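Local coordinates for protein PHO85 cyclin-10 (Saccharomyces cerevisiae, PDB 4KRD) that serves as a cyclin partner of the cyclin-dependent kinase Pho85, directing it to phosphorylate and down-regulate glycogen synthase and so limit glycogen accumulation, at residues 86-91 with 100-105; 95-100 with 139-144. All blocks are in the same frame, centred on the assembly; numbering follows the deposited sequence.

Contact 1 of 2, residues 86-91 with 100-105; sequences DFLKRI and TVYLVA
The Tyr102 ring reaches from helix 99-113 to helix 84-95 and takes Leu88 from an oblique direction, Leu88 CD2 lying 4.5 Å from Tyr102 CE1. The Phe87 ring takes Ile91 from its own helix, with Ile91 CD1 lying 3.7 Å above one face and offset toward the rim. The other branch of Ile91 turns to the tyrosine, bringing Ile91 CG2 to 4.1 Å from Tyr102 OH. That split follows from chi1 of -63°, which puts CG1 beside the backbone N and CG2 opposite it: the CG1 arm carries CD1 to the Phe87 ring, while the CG2 methyl lies at the Tyr102 hydroxyl. The backbones stay well apart: even the nearest pair, Leu88 CA and Tyr102 CA, are 9.9 Å from each other, and the long aromatic side chain does the bridging. The hydroxyl of this buried tyrosine has a weak hydrogen bond with Gln92 NE2, one residue beyond Ile91. Helix 36-54 closes in as well, with Ala39 and Leu40 on Tyr102 and Phe43 on Leu88. This is helix-to-helix core packing between 84-95 and 99-113, consecutive helices in the helical cyclin box fold.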
loop_
_atom_site.group_PDB
_atom_site.type_symbol
_atom_site.label_atom_id
_atom_site.label_comp_id
_atom_site.label_asym_id
_atom_site.label_seq_id
_atom_site.Cartn_x
_atom_site.Cartn_y
_atom_site.Cartn_z
ATOM N N ASP B 86 -11.505 20.932 21.182
ATOM C CA ASP B 86 -11.355 22.149 20.390
ATOM C C ASP B 86 -10.220 22.020 19.372
ATOM O O ASP B 86 -10.284 22.589 18.285
ATOM C CB ASP B 86 -11.100 23.366 21.288
ATOM C CG ASP B 86 -12.298 23.719 22.165
ATOM O OD1 ASP B 86 -13.438 23.348 21.809
ATOM O OD2 ASP B 86 -12.095 24.376 23.213
ATOM N N PHE B 87 -9.175 21.287 19.739
ATOM C CA PHE B 87 -8.047 21.070 18.844
ATOM C C PHE B 87 -8.517 20.266 17.638
ATOM O O PHE B 87 -8.168 20.562 16.493
ATOM C CB PHE B 87 -6.930 20.334 19.576
ATOM C CG PHE B 87 -5.668 20.194 18.778
ATOM C CD1 PHE B 87 -5.126 21.288 18.118
ATOM C CD2 PHE B 87 -5.003 18.972 18.716
ATOM C CE1 PHE B 87 -3.949 21.173 17.386
ATOM C CE2 PHE B 87 -3.824 18.842 17.993
ATOM C CZ PHE B 87 -3.294 19.950 17.318
ATOM N N LEU B 88 -9.327 19.251 17.910
ATOM C CA LEU B 88 -9.900 18.431 16.860
ATOM C C LEU B 88 -10.826 19.245 15.955
ATOM O O LEU B 88 -10.859 19.024 14.749
ATOM C CB LEU B 88 -10.625 17.223 17.458
ATOM C CG LEU B 88 -9.726 16.049 17.852
ATOM C CD1 LEU B 88 -10.470 15.048 18.729
ATOM C CD2 LEU B 88 -9.175 15.381 16.584
ATOM N N LYS B 89 -11.573 20.184 16.537
ATOM C CA LYS B 89 -12.410 21.093 15.751
ATOM C C LYS B 89 -11.547 21.937 14.832
ATOM O O LYS B 89 -11.862 22.108 13.650
ATOM C CB LYS B 89 -13.215 22.037 16.656
ATOM C CG LYS B 89 -14.274 21.372 17.514
ATOM C CD LYS B 89 -14.722 22.285 18.663
ATOM C CE LYS B 89 -15.723 21.583 19.584
ATOM N NZ LYS B 89 -15.832 22.255 20.911
ATOM N N ARG B 90 -10.468 22.488 15.385
ATOM C CA ARG B 90 -9.555 23.303 14.592
ATOM C C ARG B 90 -8.966 22.522 13.410
ATOM O O ARG B 90 -8.900 23.034 12.297
ATOM C CB ARG B 90 -8.444 23.902 15.462
ATOM C CG ARG B 90 -7.315 24.537 14.659
ATOM C CD ARG B 90 -6.307 25.273 15.529
ATOM N NE ARG B 90 -5.126 25.652 14.756
ATOM C CZ ARG B 90 -5.049 26.723 13.969
ATOM N NH1 ARG B 90 -6.089 27.542 13.851
ATOM N NH2 ARG B 90 -3.933 26.974 13.296
ATOM N N ILE B 91 -8.547 21.282 13.658
ATOM C CA ILE B 91 -7.976 20.438 12.610
ATOM C C ILE B 91 -8.998 20.187 11.498
ATOM O O ILE B 91 -8.695 20.343 10.312
ATOM C CB ILE B 91 -7.432 19.096 13.193
ATOM C CG1 ILE B 91 -6.288 19.365 14.175
ATOM C CG2 ILE B 91 -6.935 18.170 12.088
ATOM C CD1 ILE B 91 -5.731 18.110 14.883
ATOM N N THR B 100 -13.507 8.692 7.494
ATOM C CA THR B 100 -12.549 7.591 7.431
ATOM C C THR B 100 -11.204 7.944 8.065
ATOM O O THR B 100 -10.524 7.084 8.629
ATOM C CB THR B 100 -12.294 7.189 5.972
ATOM O OG1 THR B 100 -13.547 6.949 5.328
ATOM C CG2 THR B 100 -11.442 5.930 5.907
ATOM N N VAL B 101 -10.821 9.209 7.973
ATOM C CA VAL B 101 -9.540 9.646 8.511
ATOM C C VAL B 101 -9.494 9.468 10.032
ATOM O O VAL B 101 -8.510 8.971 10.587
ATOM C CB VAL B 101 -9.228 11.093 8.090
ATOM C CG1 VAL B 101 -8.031 11.644 8.856
ATOM C CG2 VAL B 101 -8.993 11.143 6.573
ATOM N N TYR B 102 -10.585 9.840 10.695
ATOM C CA TYR B 102 -10.670 9.739 12.138
ATOM C C TYR B 102 -10.920 8.304 12.619
ATOM O O TYR B 102 -10.456 7.924 13.693
ATOM C CB TYR B 102 -11.704 10.740 12.673
ATOM C CG TYR B 102 -11.350 12.151 12.250
ATOM C CD1 TYR B 102 -10.209 12.765 12.748
ATOM C CD2 TYR B 102 -12.122 12.848 11.331
ATOM C CE1 TYR B 102 -9.853 14.026 12.368
ATOM C CE2 TYR B 102 -11.777 14.138 10.943
ATOM C CZ TYR B 102 -10.641 14.718 11.476
ATOM O OH TYR B 102 -10.255 15.991 11.122
ATOM N N LEU B 103 -11.618 7.502 11.818
ATOM C CA LEU B 103 -11.811 6.095 12.167
ATOM C C LEU B 103 -10.466 5.374 12.168
ATOM O O LEU B 103 -10.160 4.609 13.084
ATOM C CB LEU B 103 -12.776 5.402 11.204
ATOM C CG LEU B 103 -14.163 6.037 11.036
ATOM C CD1 LEU B 103 -14.958 5.345 9.922
ATOM C CD2 LEU B 103 -14.922 6.022 12.354
ATOM N N VAL B 104 -9.659 5.631 11.146
ATOM C CA VAL B 104 -8.319 5.050 11.086
ATOM C C VAL B 104 -7.440 5.606 12.217
ATOM O O VAL B 104 -6.671 4.870 12.840
ATOM C CB VAL B 104 -7.644 5.273 9.703
ATOM C CG1 VAL B 104 -6.167 4.936 9.777
ATOM C CG2 VAL B 104 -8.327 4.411 8.600
ATOM N N ALA B 105 -7.553 6.906 12.476
ATOM C CA ALA B 105 -6.823 7.521 13.579
ATOM C C ALA B 105 -7.164 6.839 14.888
ATOM O O ALA B 105 -6.289 6.597 15.740
ATOM C CB ALA B 105 -7.136 9.017 13.667
#

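Contact 2 of 2, residues 95-100 with 139-144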
loop_
_atom_site.group_PDB
_atom_site.type_symbol
_atom_site.label_atom_id
_atom_site.label_comp_id
_atom_site.label_asym_id
_atom_site.label_seq_id
_atom_site.Cartn_x
_atom_site.Cartn_y
_atom_site.Cartn_z
ATOM N N CYS B 95 -8.833 21.347 7.702
ATOM C CA CYS B 95 -8.449 20.268 6.788
ATOM C C CYS B 95 -9.604 19.615 6.052
ATOM O O CYS B 95 -9.415 19.075 4.975
ATOM C CB CYS B 95 -7.665 19.190 7.530
ATOM S SG CYS B 95 -6.129 19.753 8.190
ATOM N N GLU B 96 -10.795 19.638 6.644
ATOM C CA GLU B 96 -11.973 19.068 5.991
ATOM C C GLU B 96 -11.761 17.623 5.520
ATOM O O GLU B 96 -11.913 17.299 4.337
ATOM C CB GLU B 96 -12.436 19.968 4.840
ATOM C CG GLU B 96 -12.928 21.340 5.302
ATOM C CD GLU B 96 -13.246 22.278 4.138
ATOM O OE1 GLU B 96 -13.426 21.793 2.997
ATOM O OE2 GLU B 96 -13.314 23.506 4.372
ATOM N N TYR B 97 -11.432 16.748 6.465
ATOM C CA TYR B 97 -11.229 15.337 6.153
ATOM C C TYR B 97 -12.533 14.557 6.178
ATOM O O TYR B 97 -13.511 14.981 6.796
ATOM C CB TYR B 97 -10.251 14.705 7.153
ATOM C CG TYR B 97 -8.838 15.213 7.031
ATOM C CD1 TYR B 97 -8.181 15.210 5.810
ATOM C CD2 TYR B 97 -8.151 15.682 8.144
ATOM C CE1 TYR B 97 -6.879 15.668 5.696
ATOM C CE2 TYR B 97 -6.852 16.140 8.041
ATOM C CZ TYR B 97 -6.222 16.134 6.816
ATOM O OH TYR B 97 -4.930 16.598 6.712
ATOM N N GLN B 98 -12.521 13.411 5.504
ATOM C CA GLN B 98 -13.596 12.426 5.546
ATOM C C GLN B 98 -13.603 11.738 6.889
ATOM O O GLN B 98 -12.586 11.721 7.573
ATOM C CB GLN B 98 -13.352 11.364 4.479
ATOM C CG GLN B 98 -13.591 11.843 3.067
ATOM C CD GLN B 98 -15.065 12.005 2.765
ATOM O OE1 GLN B 98 -15.593 13.120 2.768
ATOM N NE2 GLN B 98 -15.744 10.887 2.515
ATOM N N PRO B 99 -14.745 11.148 7.267
ATOM C CA PRO B 99 -14.835 10.445 8.551
ATOM C C PRO B 99 -13.842 9.290 8.639
ATOM O O PRO B 99 -13.401 8.959 9.739
ATOM C CB PRO B 99 -16.272 9.904 8.558
ATOM C CG PRO B 99 -17.019 10.806 7.635
ATOM C CD PRO B 99 -16.037 11.181 6.560
ATOM N N THR B 100 -13.507 8.692 7.494
ATOM C CA THR B 100 -12.549 7.591 7.431
ATOM C C THR B 100 -11.204 7.944 8.065
ATOM O O THR B 100 -10.524 7.084 8.629
ATOM C CB THR B 100 -12.294 7.189 5.972
ATOM O OG1 THR B 100 -13.547 6.949 5.328
ATOM C CG2 THR B 100 -11.442 5.930 5.907
ATOM N N ALA B 139 -0.106 13.094 15.578
ATOM C CA ALA B 139 0.500 11.951 14.875
ATOM C C ALA B 139 -0.519 11.003 14.248
ATOM O O ALA B 139 -0.358 10.568 13.093
ATOM C CB ALA B 139 1.420 11.183 15.835
ATOM N N ALA B 140 -1.573 10.664 14.998
ATOM C CA ALA B 140 -2.556 9.688 14.522
ATOM C C ALA B 140 -3.352 10.227 13.342
ATOM O O ALA B 140 -3.669 9.493 12.398
ATOM C CB ALA B 140 -3.485 9.253 15.661
ATOM N N VAL B 141 -3.674 11.515 13.380
ATOM C CA VAL B 141 -4.365 12.109 12.248
ATOM C C VAL B 141 -3.451 12.141 11.029
ATOM O O VAL B 141 -3.880 11.806 9.945
ATOM C CB VAL B 141 -4.915 13.520 12.542
ATOM C CG1 VAL B 141 -5.387 14.196 11.244
ATOM C CG2 VAL B 141 -6.054 13.439 13.578
ATOM N N ARG B 142 -2.196 12.533 11.218
ATOM C CA ARG B 142 -1.282 12.712 10.091
ATOM C C ARG B 142 -0.972 11.381 9.431
ATOM O O ARG B 142 -1.016 11.256 8.206
ATOM C CB ARG B 142 0.003 13.433 10.537
ATOM C CG ARG B 142 1.039 13.638 9.419
ATOM C CD ARG B 142 0.499 14.516 8.283
ATOM N NE ARG B 142 1.576 14.991 7.409
ATOM C CZ ARG B 142 1.377 15.659 6.280
ATOM N NH1 ARG B 142 0.140 15.925 5.887
ATOM N NH2 ARG B 142 2.406 16.051 5.548
ATOM N N LEU B 143 -0.685 10.372 10.247
ATOM C CA LEU B 143 -0.372 9.037 9.747
ATOM C C LEU B 143 -1.591 8.465 9.029
ATOM O O LEU B 143 -1.481 7.841 7.972
ATOM C CB LEU B 143 0.054 8.133 10.919
ATOM C CG LEU B 143 1.102 7.054 10.664
ATOM C CD1 LEU B 143 2.199 7.584 9.752
ATOM C CD2 LEU B 143 1.699 6.537 11.985
ATOM N N SER B 144 -2.763 8.694 9.611
ATOM C CA SER B 144 -4.008 8.230 9.027
ATOM C C SER B 144 -4.213 8.753 7.603
ATOM O O SER B 144 -4.544 7.978 6.695
ATOM C CB SER B 144 -5.204 8.622 9.914
ATOM O OG SER B 144 -6.411 8.356 9.225
HETATM O O HOH W 1 -2.432 15.245 6.337
#
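Tyr97 and Val141 bring most of the surface buried here, and they meet through one methyl: Val141 CG1 stands 4.0 Å from Tyr97 CE2, approaching the ring obliquely. With chi1 at 169°, Val141 holds CG1 on the far side of CB from its backbone N and aims it at the tyrosine. Cys95 CB lies over one face of the Tyr97 ring, 3.2 Å above its plane and offset toward the rim. The ring of His153 also meets Tyr97, their planes about 65° apart, while Phe158 of helix 155-162 packs against both Tyr97 and Val141. Tyr97 sits in the short connection between helices 84-95 and 99-113 of the cyclin box, just after Glu96 has broken the first helix with a positive phi, and its side chain pins that turn to the flank of helix 130-148. At the polar end of the ring a water bridges the two segments. It lies 2.9 Å from Tyr97 OH and accepts a hydrogen bond from Arg142 NH1 at 2.7 Å; the water sits at the edge of the Arg142 guanidinium, in its plane. That group is held from several directions: NH1 also binds His153 O, and NE forms a salt bridge with Glu173 OE2, which together should fix its rotation. One helical turn further along from Val141, Ser144 faces segment 95-100; Ser144 OG is 4.3 Å from Thr100 O and hydrogen-bonds instead to the next carbonyl, Val101 O.

The centres of the two contacts lie about 6 Å apart, on the same side of the chain's centre, and both draw on helix 99-113. Thr100 belongs to both. Along the chain the segments alternate: 86-91, then 95-100, then 100-105, and finally 139-144. They also touch directly. The hydroxyl end of Tyr102 packs against the Tyr97 ring, with Tyr102 OH 3.7 Å from Tyr97 CD2, and Ala105 CB lies 3.7 Å from Ala140 O. Contact 1 joins helix 84-95 to helix 99-113, and contact 2 ties the turn between them to helix 130-148, making one continuous piece of cyclin core. The shared Thr100 lies at the interface with another protein's chain, probably the kinase partner.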